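Local structure of Pab-dependent poly(a)-specific ribonuclease subunit PAN2 (Neurospora crassa, 4CZW) at residues S113-V117 with S118-E122; N331-K335 with S336-S340; R370-K374 with V375-T379; N525-S528 with P529-Y533; F587-W590 with Y591-E595. The protein probably shortens the poly(A) tails of mRNA as the metal-dependent catalytic subunit of the Pan2–Pan3 complex, here as its pseudoprotease and exonuclease domains. All blocks are in the same frame, centred on the assembly; numbering follows the deposited sequence.

Every one of these contacts is local, showing how a chain that changes direction packs against its own next few residues. They follow in series, with no nesting or crossing. Contact 1 closes a turn in the loop between helices 103-109 and 130-149 of the ubiquitin-protease-like domain. Contact 2 closes the hairpin of strands 321-334 and 339-347, and contact 3 leads strand 368-371 of the same sheet into helix 374-377; their centres are about 21 Å apart. In the exonuclease domain, contact 4 joins strand 525-527 to helix 529-541, beside a zinc site of the other domain, and contact 5 ends helix 585-592, about 33 Å from contact 4 between centres.

Contact 1 (S113-V117 with S118-E122); sequences SNASV and SGVLE
The flat peptide group that follows Ala-115 has residues 118-122 on both faces: CD1 of Leu-121 sits over one face, 4.0 Å from Ala-115 C, the backbone N of Ser-118 lies on the other face, and CG2 of Val-120 meets the oxygen itself, 3.3 Å from Ala-115 O. The motif is a type I beta turn, residues 114-117, in the loop that joins helices 103-109 and 130-149 of the ubiquitin-protease-like domain. Its own backbone bond, Val-117 N to Asn-114 O at 3.4 Å, is weak. Ser-118 adds a second hold on the same carbonyl: with OG swung beside its backbone N (chi1 -60°), the hydroxyl folds back over the turn and donates to Asn-114 O. The modelled length is very short, so the bond is better trusted than its exact distance. Gly-119 then takes a positive phi of 64°, which turns the chain so that Val-120 and Leu-121 come back to Ala-115. Helix 130-149 packs against this turn through Phe-140, which touches Ala-115, Ser-118 and Val-120, while Asn-136 of that helix donates to Gly-119 O. On the apolar side the methyl of Ala-115 meets both branched residues, with CB 4.0 Å from Val-120 CG2 and 4.2 Å from Leu-121 CD1.

Contact 2 (N331-K335 with S336-S340); sequences NVETK and SPQKS
Residues 331-335 and 336-340 run almost antiparallel, their end-to-end directions 169° apart, and Thr-334 O takes both a weak bond from Lys-339 N at 3.5 Å and a CA-H...O contact from Gln-338 CA at 3.2 Å. At the open end of the pair Asn-331 and Ser-340 meet: the amide oxygen OD1 comes up to Ser-340 CB at 3.6 Å, and one water ties their polar ends, donating to Asn-331 OD1 at 2.6 Å and lying 2.9 Å from Ser-340 OG. The carboxamide reaches this place because CG extends anti to the backbone N (chi1 -175°). Without the amide, as with an alanine here, the water would probably lose its acceptor and Ser-340 OG its bridge to the facing strand. The whole is a beta hairpin of strands 321-334 and 339-347 in the ubiquitin-protease-like domain, reversed at Lys-335 to Gln-338 by a turn with a cis peptide before Pro-337. Nearer this turn, Thr-334 and Lys-339 lie side by side and point the same way, CB of the threonine 4.0 Å from CG of the lysine. Glu-333 and Gln-338 also run alongside each other, but with carboxylate and amide planes 88° apart and Glu-333 OE1 4.0 Å from Gln-338 NE2.

Contact 3 (R370-K374 with V375-T379); sequences RGISK and VEALT
Ile-372 and Glu-376 cross at about a right angle, the isoleucine CB lying 4.0 Å from Glu-376 CG, so it is the aliphatic part of the acid that packs. Its carboxylate leads elsewhere: Glu-376 OE2 bonds to Ser-4 OG and Tyr-13 OH. Farther out, CD1 of Ile-372 reaches the methyl of Ala-377, 3.7 Å from its CB. On another side of the turn Lys-374 slants across Leu-378, its CG 3.7 Å from the leucine CD1, before the bent chain carries NZ to a salt bridge with Glu-290. Between these pairs stands Ser-373. With OG lodged between its backbone N and carbonyl carbon (chi1 62°), the hydroxyl accepts from Glu-376 N at 3.3 Å in a nearly straight bond (167°). The serine carbonyl takes the next amide, Ala-377 N to Ser-373 O being 3.1 Å, so one residue engages two consecutive N-H groups of the first turn. Trp-361 of strand 361-365 touches Ile-372, Lys-374 and Ala-377. Strand 368-371 thus passes into helix 374-377 through a serine N-cap, with Ile-372 before the cap and Ala-377 after it meeting as in a hydrophobic staple.

Contact 4 (N525-S528 with P529-Y533); sequences NLVS and PKTAY
A serine N-cap starts helix 529-541, with Ser-528 engaging the first turn at Thr-531 and Ala-532. Its hydroxyl, turned inward between backbone N and carbonyl carbon (chi1 70°), accepts from Thr-531 N in a weak bond of 3.4 Å. Thr-531 OG1 donates to that same Ser-528 OG; the modelled separation is very short and should not be pressed at this resolution. The Ser-528 carbonyl does the firmer work, receiving Ala-532 N at 3.3 Å nearly along the C=O axis. Pro-529, whose ring nitrogen has no hydrogen to offer, suits the first position of the helix. Strand 525-527, which pairs in parallel with strand 490-496, leads into the helix in the exonuclease domain, and the strand and helix axes stand 111° apart. Across that bend Val-527 leans on the helix: its CG2 makes an apolar contact with Ala-532 CB at 3.9 Å, flanking the cap, and its CB comes within 4.2 Å of Thr-531 CB. The long chain of Lys-530 runs on to the other domain, where NZ donates to the carbonyls of Cys-75 and Ala-77 and the side chain touches Cys-83, Cys-75 and Cys-83 both being zinc ligands.

Contact 5 (F587-W590 with Y591-E595); sequences FLAW and YLLKE
Leu-588 and Leu-592 both set CG beside the backbone N (chi1 -71° and -57°), which lays them side by side, pointing the same way, with Leu-588 CD2 4.2 Å from Leu-592 CD1. Phe-587 and Tyr-591, also one turn apart, meet less symmetrically: the phenylalanine ring presents CE2 to the tyrosine CB at 4.3 Å, while the phenol continues away from it. Between these pairs run the ordinary helix bonds, Tyr-591 N to Phe-587 O and Leu-592 N to Leu-588 O. This is the closing turn of helix 585-592 in the exonuclease domain, and at Ala-589 the pattern changes. Its carbonyl oxygen takes Leu-593 N only weakly, and also Glu-595 N at 3.0 Å, which comes from above the carbonyl plane. The chain folds back where Lys-594 leaves helical geometry with a positive phi of 54°. In the return, Glu-595 O comes within 3.3 Å of Trp-590 CA in a CA-H...O contact and lies at the edge of the indole, near its plane. Lys-594 CA makes the like contact with Trp-590 O, also 3.3 Å. Around the turn, Leu-588 packs on Leu-614 and Ala-589 on Thr-610 of helix 604-623, which carries Asp-607, a probable ligand of a catalytic metal ion; helix 627-634 touches Phe-587, Tyr-591 and Leu-592. Chemically, one carbonyl near the helix end accepts from two amides, Leu-593 N only weakly, while Leu-588, Leu-592, Phe-587 and Tyr-591 supply apolar surface for the neighbouring helices.

Contact 1 (S113-V117 with S118-E122)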
loop_
_atom_site.group_PDB
_atom_site.type_symbol
_atom_site.label_atom_id
_atom_site.label_comp_id
_atom_site.label_asym_id
_atom_site.label_seq_id
_atom_site.Cartn_x
_atom_site.Cartn_y
_atom_site.Cartn_z
ATOM N N SER A 113 -4.525 15.126 7.319
ATOM C CA SER A 113 -5.016 16.490 7.159
ATOM C C SER A 113 -5.670 16.694 5.795
ATOM O O SER A 113 -5.229 16.126 4.795
ATOM C CB SER A 113 -3.877 17.494 7.349
ATOM O OG SER A 113 -2.851 17.291 6.392
ATOM N N ASN A 114 -6.734 17.495 5.780
ATOM C CA ASN A 114 -7.467 17.846 4.563
ATOM C C ASN A 114 -8.117 16.654 3.859
ATOM O O ASN A 114 -8.584 16.778 2.728
ATOM C CB ASN A 114 -6.546 18.575 3.578
ATOM C CG ASN A 114 -5.884 19.792 4.191
ATOM O OD1 ASN A 114 -6.491 20.507 4.989
ATOM N ND2 ASN A 114 -4.631 20.031 3.824
ATOM N N ALA A 115 -8.155 15.507 4.528
ATOM C CA ALA A 115 -8.769 14.314 3.953
ATOM C C ALA A 115 -10.288 14.435 3.951
ATOM O O ALA A 115 -10.962 13.914 3.063
ATOM C CB ALA A 115 -8.336 13.073 4.714
ATOM N N SER A 116 -10.819 15.132 4.950
ATOM C CA SER A 116 -12.260 15.301 5.088
ATOM C C SER A 116 -12.813 16.318 4.095
ATOM O O SER A 116 -14.028 16.440 3.933
ATOM C CB SER A 116 -12.608 15.725 6.515
ATOM O OG SER A 116 -11.955 16.935 6.858
ATOM N N VAL A 117 -11.921 17.046 3.431
ATOM C CA VAL A 117 -12.335 18.097 2.508
ATOM C C VAL A 117 -11.828 17.855 1.089
ATOM O O VAL A 117 -12.067 18.662 0.192
ATOM C CB VAL A 117 -11.846 19.480 2.981
ATOM C CG1 VAL A 117 -12.297 19.740 4.410
ATOM C CG2 VAL A 117 -10.333 19.574 2.876
ATOM N N SER A 118 -11.129 16.742 0.889
ATOM C CA SER A 118 -10.575 16.422 -0.422
ATOM C C SER A 118 -11.398 15.358 -1.140
ATOM O O SER A 118 -11.041 14.919 -2.234
ATOM C CB SER A 118 -9.123 15.958 -0.293
ATOM O OG SER A 118 -8.316 16.967 0.290
ATOM N N GLY A 119 -12.498 14.946 -0.518
ATOM C CA GLY A 119 -13.391 13.968 -1.110
ATOM C C GLY A 119 -12.755 12.604 -1.296
ATOM O O GLY A 119 -12.906 11.976 -2.345
ATOM N N VAL A 120 -12.042 12.141 -0.274
ATOM C CA VAL A 120 -11.366 10.852 -0.335
ATOM C C VAL A 120 -11.905 9.889 0.719
ATOM O O VAL A 120 -11.462 8.745 0.815
ATOM C CB VAL A 120 -9.844 11.007 -0.148
ATOM C CG1 VAL A 120 -9.263 11.875 -1.251
ATOM C CG2 VAL A 120 -9.534 11.595 1.218
ATOM N N LEU A 121 -12.864 10.362 1.509
ATOM C CA LEU A 121 -13.497 9.534 2.531
ATOM C C LEU A 121 -14.954 9.266 2.163
ATOM O O LEU A 121 -15.776 10.183 2.153
ATOM C CB LEU A 121 -13.401 10.208 3.902
ATOM C CG LEU A 121 -11.990 10.579 4.364
ATOM C CD1 LEU A 121 -12.031 11.313 5.695
ATOM C CD2 LEU A 121 -11.106 9.343 4.458
ATOM N N GLU A 122 -15.267 8.006 1.875
ATOM C CA GLU A 122 -16.566 7.627 1.321
ATOM C C GLU A 122 -17.749 7.942 2.238
ATOM O O GLU A 122 -18.898 7.939 1.796
ATOM C CB GLU A 122 -16.571 6.135 0.974
ATOM C CG GLU A 122 -16.449 5.207 2.175
ATOM C CD GLU A 122 -16.349 3.747 1.775
ATOM O OE1 GLU A 122 -16.352 3.460 0.559
ATOM O OE2 GLU A 122 -16.266 2.886 2.676
#

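Contact 2 (N331-K335 with S336-S340)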
loop_
_atom_site.group_PDB
_atom_site.type_symbol
_atom_site.label_atom_id
_atom_site.label_comp_id
_atom_site.label_asym_id
_atom_site.label_seq_id
_atom_site.Cartn_x
_atom_site.Cartn_y
_atom_site.Cartn_z
ATOM N N ASN A 331 -13.549 1.302 -13.653
ATOM C CA ASN A 331 -14.874 1.334 -13.046
ATOM C C ASN A 331 -15.778 0.275 -13.662
ATOM O O ASN A 331 -15.909 0.195 -14.883
ATOM C CB ASN A 331 -15.505 2.719 -13.198
ATOM C CG ASN A 331 -16.833 2.837 -12.473
ATOM O OD1 ASN A 331 -16.877 3.159 -11.286
ATOM N ND2 ASN A 331 -17.924 2.582 -13.186
ATOM N N VAL A 332 -16.398 -0.538 -12.814
ATOM C CA VAL A 332 -17.283 -1.601 -13.277
ATOM C C VAL A 332 -18.709 -1.385 -12.783
ATOM O O VAL A 332 -18.964 -1.388 -11.579
ATOM C CB VAL A 332 -16.792 -2.985 -12.813
ATOM C CG1 VAL A 332 -17.785 -4.062 -13.218
ATOM C CG2 VAL A 332 -15.412 -3.279 -13.384
ATOM N N GLU A 333 -19.633 -1.200 -13.720
ATOM C CA GLU A 333 -21.032 -0.960 -13.381
ATOM C C GLU A 333 -21.846 -2.249 -13.379
ATOM O O GLU A 333 -21.589 -3.161 -14.164
ATOM C CB GLU A 333 -21.656 0.041 -14.356
ATOM C CG GLU A 333 -21.006 1.413 -14.356
ATOM C CD GLU A 333 -21.674 2.371 -15.321
ATOM O OE1 GLU A 333 -22.694 1.987 -15.930
ATOM O OE2 GLU A 333 -21.180 3.509 -15.473
ATOM N N THR A 334 -22.829 -2.318 -12.488
ATOM C CA THR A 334 -23.763 -3.438 -12.450
ATOM C C THR A 334 -25.169 -2.913 -12.722
ATOM O O THR A 334 -25.585 -1.922 -12.127
ATOM C CB THR A 334 -23.725 -4.167 -11.094
ATOM O OG1 THR A 334 -22.381 -4.569 -10.804
ATOM C CG2 THR A 334 -24.624 -5.394 -11.120
ATOM N N LYS A 335 -25.896 -3.570 -13.623
ATOM C CA LYS A 335 -27.195 -3.066 -14.063
ATOM C C LYS A 335 -28.241 -3.094 -12.955
ATOM O O LYS A 335 -28.968 -2.119 -12.750
ATOM C CB LYS A 335 -27.715 -3.862 -15.264
ATOM C CG LYS A 335 -28.970 -3.248 -15.877
ATOM C CD LYS A 335 -29.685 -4.191 -16.835
ATOM C CE LYS A 335 -29.011 -4.246 -18.196
ATOM N NZ LYS A 335 -29.832 -5.015 -19.175
ATOM N N SER A 336 -28.318 -4.218 -12.251
ATOM C CA SER A 336 -29.325 -4.404 -11.213
ATOM C C SER A 336 -28.802 -5.266 -10.067
ATOM O O SER A 336 -28.445 -6.428 -10.269
ATOM C CB SER A 336 -30.588 -5.024 -11.808
ATOM O OG SER A 336 -31.232 -4.111 -12.682
ATOM N N PRO A 337 -28.745 -4.687 -8.855
ATOM C CA PRO A 337 -29.093 -3.286 -8.587
ATOM C C PRO A 337 -27.987 -2.320 -9.011
ATOM O O PRO A 337 -26.806 -2.637 -8.868
ATOM C CB PRO A 337 -29.295 -3.260 -7.070
ATOM C CG PRO A 337 -28.420 -4.347 -6.566
ATOM C CD PRO A 337 -28.435 -5.424 -7.617
ATOM N N GLN A 338 -28.374 -1.158 -9.528
ATOM C CA GLN A 338 -27.413 -0.216 -10.090
ATOM C C GLN A 338 -26.420 0.290 -9.046
ATOM O O GLN A 338 -26.801 0.751 -7.965
ATOM C CB GLN A 338 -28.142 0.960 -10.748
ATOM C CG GLN A 338 -27.669 1.269 -12.162
ATOM C CD GLN A 338 -26.507 2.242 -12.199
ATOM O OE1 GLN A 338 -26.467 3.209 -11.438
ATOM N NE2 GLN A 338 -25.554 1.992 -13.090
ATOM N N LYS A 339 -25.139 0.176 -9.389
ATOM C CA LYS A 339 -24.034 0.570 -8.520
ATOM C C LYS A 339 -22.741 0.692 -9.314
ATOM O O LYS A 339 -22.768 0.878 -10.534
ATOM C CB LYS A 339 -23.837 -0.437 -7.383
ATOM C CG LYS A 339 -23.654 -1.891 -7.832
ATOM C CD LYS A 339 -23.250 -2.788 -6.663
ATOM C CE LYS A 339 -23.853 -4.185 -6.779
ATOM N NZ LYS A 339 -23.828 -4.889 -5.463
ATOM N N SER A 340 -21.615 0.572 -8.612
ATOM C CA SER A 340 -20.293 0.578 -9.235
ATOM C C SER A 340 -19.218 0.200 -8.215
ATOM O O SER A 340 -19.343 0.510 -7.033
ATOM C CB SER A 340 -19.982 1.952 -9.856
ATOM O OG SER A 340 -19.940 2.976 -8.878
HETATM O O HOH W 1 -18.016 4.931 -9.790
#

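Contact 3 (R370-K374 with V375-T379)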
loop_
_atom_site.group_PDB
_atom_site.type_symbol
_atom_site.label_atom_id
_atom_site.label_comp_id
_atom_site.label_asym_id
_atom_site.label_seq_id
_atom_site.Cartn_x
_atom_site.Cartn_y
_atom_site.Cartn_z
ATOM N N ARG A 370 -6.737 -12.756 -11.231
ATOM C CA ARG A 370 -6.748 -13.631 -12.396
ATOM C C ARG A 370 -5.858 -13.079 -13.504
ATOM O O ARG A 370 -5.782 -11.865 -13.696
ATOM C CB ARG A 370 -8.177 -13.806 -12.907
ATOM C CG ARG A 370 -8.578 -15.239 -13.195
ATOM C CD ARG A 370 -10.091 -15.359 -13.283
ATOM N NE ARG A 370 -10.652 -16.102 -12.159
ATOM C CZ ARG A 370 -10.884 -15.583 -10.956
ATOM N NH1 ARG A 370 -10.598 -14.311 -10.714
ATOM N NH2 ARG A 370 -11.397 -16.337 -9.994
ATOM N N GLY A 371 -5.188 -13.972 -14.227
ATOM C CA GLY A 371 -4.368 -13.569 -15.355
ATOM C C GLY A 371 -5.217 -13.343 -16.590
ATOM O O GLY A 371 -6.150 -14.101 -16.857
ATOM N N ILE A 372 -4.903 -12.292 -17.341
ATOM C CA ILE A 372 -5.659 -11.962 -18.544
ATOM C C ILE A 372 -4.735 -11.623 -19.708
ATOM O O ILE A 372 -3.542 -11.381 -19.517
ATOM C CB ILE A 372 -6.615 -10.776 -18.307
ATOM C CG1 ILE A 372 -5.835 -9.549 -17.829
ATOM C CG2 ILE A 372 -7.700 -11.149 -17.308
ATOM C CD1 ILE A 372 -6.701 -8.336 -17.576
ATOM N N SER A 373 -5.295 -11.606 -20.913
ATOM C CA SER A 373 -4.540 -11.248 -22.106
ATOM C C SER A 373 -4.378 -9.736 -22.207
ATOM O O SER A 373 -5.045 -8.984 -21.496
ATOM C CB SER A 373 -5.230 -11.787 -23.361
ATOM O OG SER A 373 -6.523 -11.228 -23.510
ATOM N N LYS A 374 -3.488 -9.293 -23.091
ATOM C CA LYS A 374 -3.286 -7.866 -23.312
ATOM C C LYS A 374 -4.547 -7.238 -23.896
ATOM O O LYS A 374 -4.910 -6.114 -23.548
ATOM C CB LYS A 374 -2.101 -7.618 -24.246
ATOM C CG LYS A 374 -1.751 -6.146 -24.406
ATOM C CD LYS A 374 -1.174 -5.848 -25.781
ATOM C CE LYS A 374 0.103 -6.627 -26.033
ATOM N NZ LYS A 374 0.699 -6.291 -27.356
ATOM N N VAL A 375 -5.204 -7.978 -24.783
ATOM C CA VAL A 375 -6.432 -7.521 -25.423
ATOM C C VAL A 375 -7.513 -7.217 -24.393
ATOM O O VAL A 375 -8.092 -6.132 -24.394
ATOM C CB VAL A 375 -6.965 -8.565 -26.424
ATOM C CG1 VAL A 375 -8.348 -8.175 -26.918
ATOM C CG2 VAL A 375 -5.999 -8.724 -27.587
ATOM N N GLU A 376 -7.771 -8.180 -23.515
ATOM C CA GLU A 376 -8.765 -8.031 -22.458
ATOM C C GLU A 376 -8.444 -6.854 -21.541
ATOM O O GLU A 376 -9.338 -6.114 -21.129
ATOM C CB GLU A 376 -8.866 -9.324 -21.642
ATOM C CG GLU A 376 -9.686 -9.208 -20.365
ATOM C CD GLU A 376 -11.163 -8.978 -20.626
ATOM O OE1 GLU A 376 -11.622 -9.244 -21.757
ATOM O OE2 GLU A 376 -11.866 -8.531 -19.697
ATOM N N ALA A 377 -7.163 -6.684 -21.232
ATOM C CA ALA A 377 -6.719 -5.595 -20.369
ATOM C C ALA A 377 -6.870 -4.243 -21.058
ATOM O O ALA A 377 -7.017 -3.213 -20.398
ATOM C CB ALA A 377 -5.276 -5.814 -19.948
ATOM N N LEU A 378 -6.834 -4.252 -22.386
ATOM C CA LEU A 378 -6.945 -3.022 -23.163
ATOM C C LEU A 378 -8.283 -2.942 -23.892
ATOM O O LEU A 378 -8.443 -2.160 -24.828
ATOM C CB LEU A 378 -5.790 -2.918 -24.160
ATOM C CG LEU A 378 -4.387 -2.911 -23.549
ATOM C CD1 LEU A 378 -3.323 -2.783 -24.629
ATOM C CD2 LEU A 378 -4.253 -1.798 -22.522
ATOM N N THR A 379 -9.238 -3.759 -23.459
ATOM C CA THR A 379 -10.586 -3.723 -24.015
ATOM C C THR A 379 -11.544 -3.079 -23.021
ATOM O O THR A 379 -11.562 -3.435 -21.843
ATOM C CB THR A 379 -11.097 -5.131 -24.373
ATOM O OG1 THR A 379 -10.179 -5.760 -25.277
ATOM C CG2 THR A 379 -12.470 -5.054 -25.025
#

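Contact 4 (N525-S528 with P529-Y533)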
loop_
_atom_site.group_PDB
_atom_site.type_symbol
_atom_site.label_atom_id
_atom_site.label_comp_id
_atom_site.label_asym_id
_atom_site.label_seq_id
_atom_site.Cartn_x
_atom_site.Cartn_y
_atom_site.Cartn_z
ATOM N N ASN A 525 3.895 2.333 28.402
ATOM C CA ASN A 525 4.586 2.991 27.304
ATOM C C ASN A 525 3.613 3.219 26.155
ATOM O O ASN A 525 3.710 2.582 25.106
ATOM C CB ASN A 525 5.783 2.160 26.836
ATOM C CG ASN A 525 6.650 2.900 25.836
ATOM O OD1 ASN A 525 6.720 4.129 25.846
ATOM N ND2 ASN A 525 7.313 2.153 24.960
ATOM N N LEU A 526 2.663 4.124 26.369
ATOM C CA LEU A 526 1.617 4.391 25.390
ATOM C C LEU A 526 2.172 5.119 24.171
ATOM O O LEU A 526 2.718 6.217 24.288
ATOM C CB LEU A 526 0.489 5.206 26.025
ATOM C CG LEU A 526 -0.814 5.297 25.231
ATOM C CD1 LEU A 526 -1.442 3.924 25.080
ATOM C CD2 LEU A 526 -1.780 6.254 25.904
ATOM N N VAL A 527 2.033 4.502 23.003
ATOM C CA VAL A 527 2.565 5.070 21.769
ATOM C C VAL A 527 1.517 5.104 20.662
ATOM O O VAL A 527 0.434 4.534 20.799
ATOM C CB VAL A 527 3.789 4.278 21.267
ATOM C CG1 VAL A 527 4.924 4.347 22.279
ATOM C CG2 VAL A 527 3.406 2.834 20.984
ATOM N N SER A 528 1.848 5.778 19.567
ATOM C CA SER A 528 0.971 5.841 18.405
ATOM C C SER A 528 1.000 4.506 17.660
ATOM O O SER A 528 1.989 3.779 17.739
ATOM C CB SER A 528 1.388 6.987 17.479
ATOM O OG SER A 528 2.616 6.704 16.834
ATOM N N PRO A 529 -0.093 4.176 16.948
ATOM C CA PRO A 529 -0.204 2.910 16.209
ATOM C C PRO A 529 0.960 2.647 15.256
ATOM O O PRO A 529 1.488 1.535 15.223
ATOM C CB PRO A 529 -1.508 3.084 15.425
ATOM C CG PRO A 529 -2.320 4.000 16.265
ATOM C CD PRO A 529 -1.341 4.959 16.882
ATOM N N LYS A 530 1.354 3.662 14.495
ATOM C CA LYS A 530 2.416 3.512 13.507
ATOM C C LYS A 530 3.781 3.365 14.172
ATOM O O LYS A 530 4.681 2.727 13.626
ATOM C CB LYS A 530 2.413 4.704 12.545
ATOM C CG LYS A 530 3.425 4.618 11.414
ATOM C CD LYS A 530 4.556 5.612 11.616
ATOM C CE LYS A 530 5.464 5.668 10.402
ATOM N NZ LYS A 530 6.493 6.738 10.527
ATOM N N THR A 531 3.929 3.952 15.356
ATOM C CA THR A 531 5.181 3.865 16.101
ATOM C C THR A 531 5.467 2.425 16.514
ATOM O O THR A 531 6.584 1.932 16.351
ATOM C CB THR A 531 5.158 4.758 17.357
ATOM O OG1 THR A 531 4.925 6.118 16.974
ATOM C CG2 THR A 531 6.480 4.665 18.103
ATOM N N ALA A 532 4.450 1.754 17.044
ATOM C CA ALA A 532 4.588 0.365 17.461
ATOM C C ALA A 532 4.718 -0.556 16.253
ATOM O O ALA A 532 5.479 -1.523 16.279
ATOM C CB ALA A 532 3.409 -0.049 18.319
ATOM N N TYR A 533 3.968 -0.249 15.199
ATOM C CA TYR A 533 4.014 -1.032 13.970
ATOM C C TYR A 533 5.397 -0.957 13.335
ATOM O O TYR A 533 5.889 -1.939 12.779
ATOM C CB TYR A 533 2.953 -0.543 12.979
ATOM C CG TYR A 533 2.853 -1.377 11.719
ATOM C CD1 TYR A 533 3.675 -1.122 10.625
ATOM C CD2 TYR A 533 1.934 -2.412 11.619
ATOM C CE1 TYR A 533 3.587 -1.883 9.474
ATOM C CE2 TYR A 533 1.839 -3.176 10.472
ATOM C CZ TYR A 533 2.666 -2.906 9.403
ATOM O OH TYR A 533 2.574 -3.666 8.258
#

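Contact 5 (F587-W590 with Y591-E595)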
loop_
_atom_site.group_PDB
_atom_site.type_symbol
_atom_site.label_atom_id
_atom_site.label_comp_id
_atom_site.label_asym_id
_atom_site.label_seq_id
_atom_site.Cartn_x
_atom_site.Cartn_y
_atom_site.Cartn_z
ATOM N N PHE A 587 -3.906 -25.468 27.303
ATOM C CA PHE A 587 -3.813 -26.918 27.427
ATOM C C PHE A 587 -2.374 -27.392 27.258
ATOM O O PHE A 587 -1.909 -28.264 27.992
ATOM C CB PHE A 587 -4.718 -27.609 26.405
ATOM C CG PHE A 587 -4.811 -29.097 26.589
ATOM C CD1 PHE A 587 -5.743 -29.644 27.454
ATOM C CD2 PHE A 587 -3.964 -29.949 25.898
ATOM C CE1 PHE A 587 -5.830 -31.013 27.627
ATOM C CE2 PHE A 587 -4.045 -31.317 26.067
ATOM C CZ PHE A 587 -4.979 -31.850 26.931
ATOM N N LEU A 588 -1.674 -26.816 26.285
ATOM C CA LEU A 588 -0.276 -27.157 26.045
ATOM C C LEU A 588 0.589 -26.778 27.242
ATOM O O LEU A 588 1.520 -27.497 27.597
ATOM C CB LEU A 588 0.238 -26.467 24.779
ATOM C CG LEU A 588 -0.297 -26.985 23.443
ATOM C CD1 LEU A 588 0.254 -26.166 22.288
ATOM C CD2 LEU A 588 0.044 -28.457 23.267
ATOM N N ALA A 589 0.273 -25.646 27.863
ATOM C CA ALA A 589 1.004 -25.193 29.039
ATOM C C ALA A 589 0.696 -26.076 30.243
ATOM O O ALA A 589 1.549 -26.291 31.103
ATOM C CB ALA A 589 0.668 -23.741 29.346
ATOM N N TRP A 590 -0.528 -26.590 30.298
ATOM C CA TRP A 590 -0.961 -27.421 31.414
ATOM C C TRP A 590 -0.410 -28.841 31.319
ATOM O O TRP A 590 -0.105 -29.466 32.334
ATOM C CB TRP A 590 -2.490 -27.458 31.485
ATOM C CG TRP A 590 -3.027 -28.405 32.516
ATOM C CD1 TRP A 590 -2.998 -28.244 33.871
ATOM C CD2 TRP A 590 -3.687 -29.654 32.275
ATOM N NE1 TRP A 590 -3.592 -29.317 34.489
ATOM C CE2 TRP A 590 -4.025 -30.198 33.531
ATOM C CE3 TRP A 590 -4.022 -30.367 31.120
ATOM C CZ2 TRP A 590 -4.681 -31.419 33.664
ATOM C CZ3 TRP A 590 -4.674 -31.582 31.255
ATOM C CH2 TRP A 590 -4.995 -32.094 32.517
ATOM N N TYR A 591 -0.278 -29.342 30.096
ATOM C CA TYR A 591 0.117 -30.730 29.882
ATOM C C TYR A 591 1.627 -30.897 29.740
ATOM O O TYR A 591 2.180 -31.928 30.123
ATOM C CB TYR A 591 -0.587 -31.291 28.644
ATOM C CG TYR A 591 -0.401 -32.779 28.455
ATOM C CD1 TYR A 591 -1.143 -33.689 29.196
ATOM C CD2 TYR A 591 0.512 -33.275 27.534
ATOM C CE1 TYR A 591 -0.978 -35.050 29.029
ATOM C CE2 TYR A 591 0.684 -34.635 27.358
ATOM C CZ TYR A 591 -0.065 -35.517 28.109
ATOM O OH TYR A 591 0.099 -36.873 27.941
ATOM N N LEU A 592 2.291 -29.886 29.191
ATOM C CA LEU A 592 3.723 -29.980 28.926
ATOM C C LEU A 592 4.560 -29.219 29.951
ATOM O O LEU A 592 5.723 -29.549 30.178
ATOM C CB LEU A 592 4.037 -29.466 27.520
ATOM C CG LEU A 592 3.303 -30.150 26.364
ATOM C CD1 LEU A 592 3.699 -29.528 25.035
ATOM C CD2 LEU A 592 3.574 -31.648 26.361
ATOM N N LEU A 593 3.968 -28.203 30.569
ATOM C CA LEU A 593 4.690 -27.381 31.535
ATOM C C LEU A 593 4.108 -27.506 32.940
ATOM O O LEU A 593 4.682 -26.987 33.899
ATOM C CB LEU A 593 4.679 -25.912 31.104
ATOM C CG LEU A 593 5.287 -25.572 29.742
ATOM C CD1 LEU A 593 5.041 -24.111 29.399
ATOM C CD2 LEU A 593 6.774 -25.883 29.728
ATOM N N LYS A 594 2.976 -28.197 33.049
ATOM C CA LYS A 594 2.242 -28.317 34.308
ATOM C C LYS A 594 1.942 -26.948 34.916
ATOM O O LYS A 594 2.137 -26.736 36.112
ATOM C CB LYS A 594 3.017 -29.174 35.315
ATOM C CG LYS A 594 2.906 -30.672 35.087
ATOM C CD LYS A 594 4.233 -31.268 34.650
ATOM C CE LYS A 594 4.186 -32.787 34.672
ATOM N NZ LYS A 594 5.453 -33.392 34.174
ATOM N N GLU A 595 1.468 -26.025 34.085
ATOM C CA GLU A 595 1.169 -24.671 34.537
ATOM C C GLU A 595 -0.280 -24.282 34.262
ATOM O O GLU A 595 -0.865 -24.689 33.258
ATOM C CB GLU A 595 2.103 -23.663 33.866
ATOM C CG GLU A 595 3.578 -23.864 34.170
ATOM C CD GLU A 595 4.448 -22.789 33.550
ATOM O OE1 GLU A 595 3.895 -21.763 33.097
ATOM O OE2 GLU A 595 5.683 -22.967 33.512
#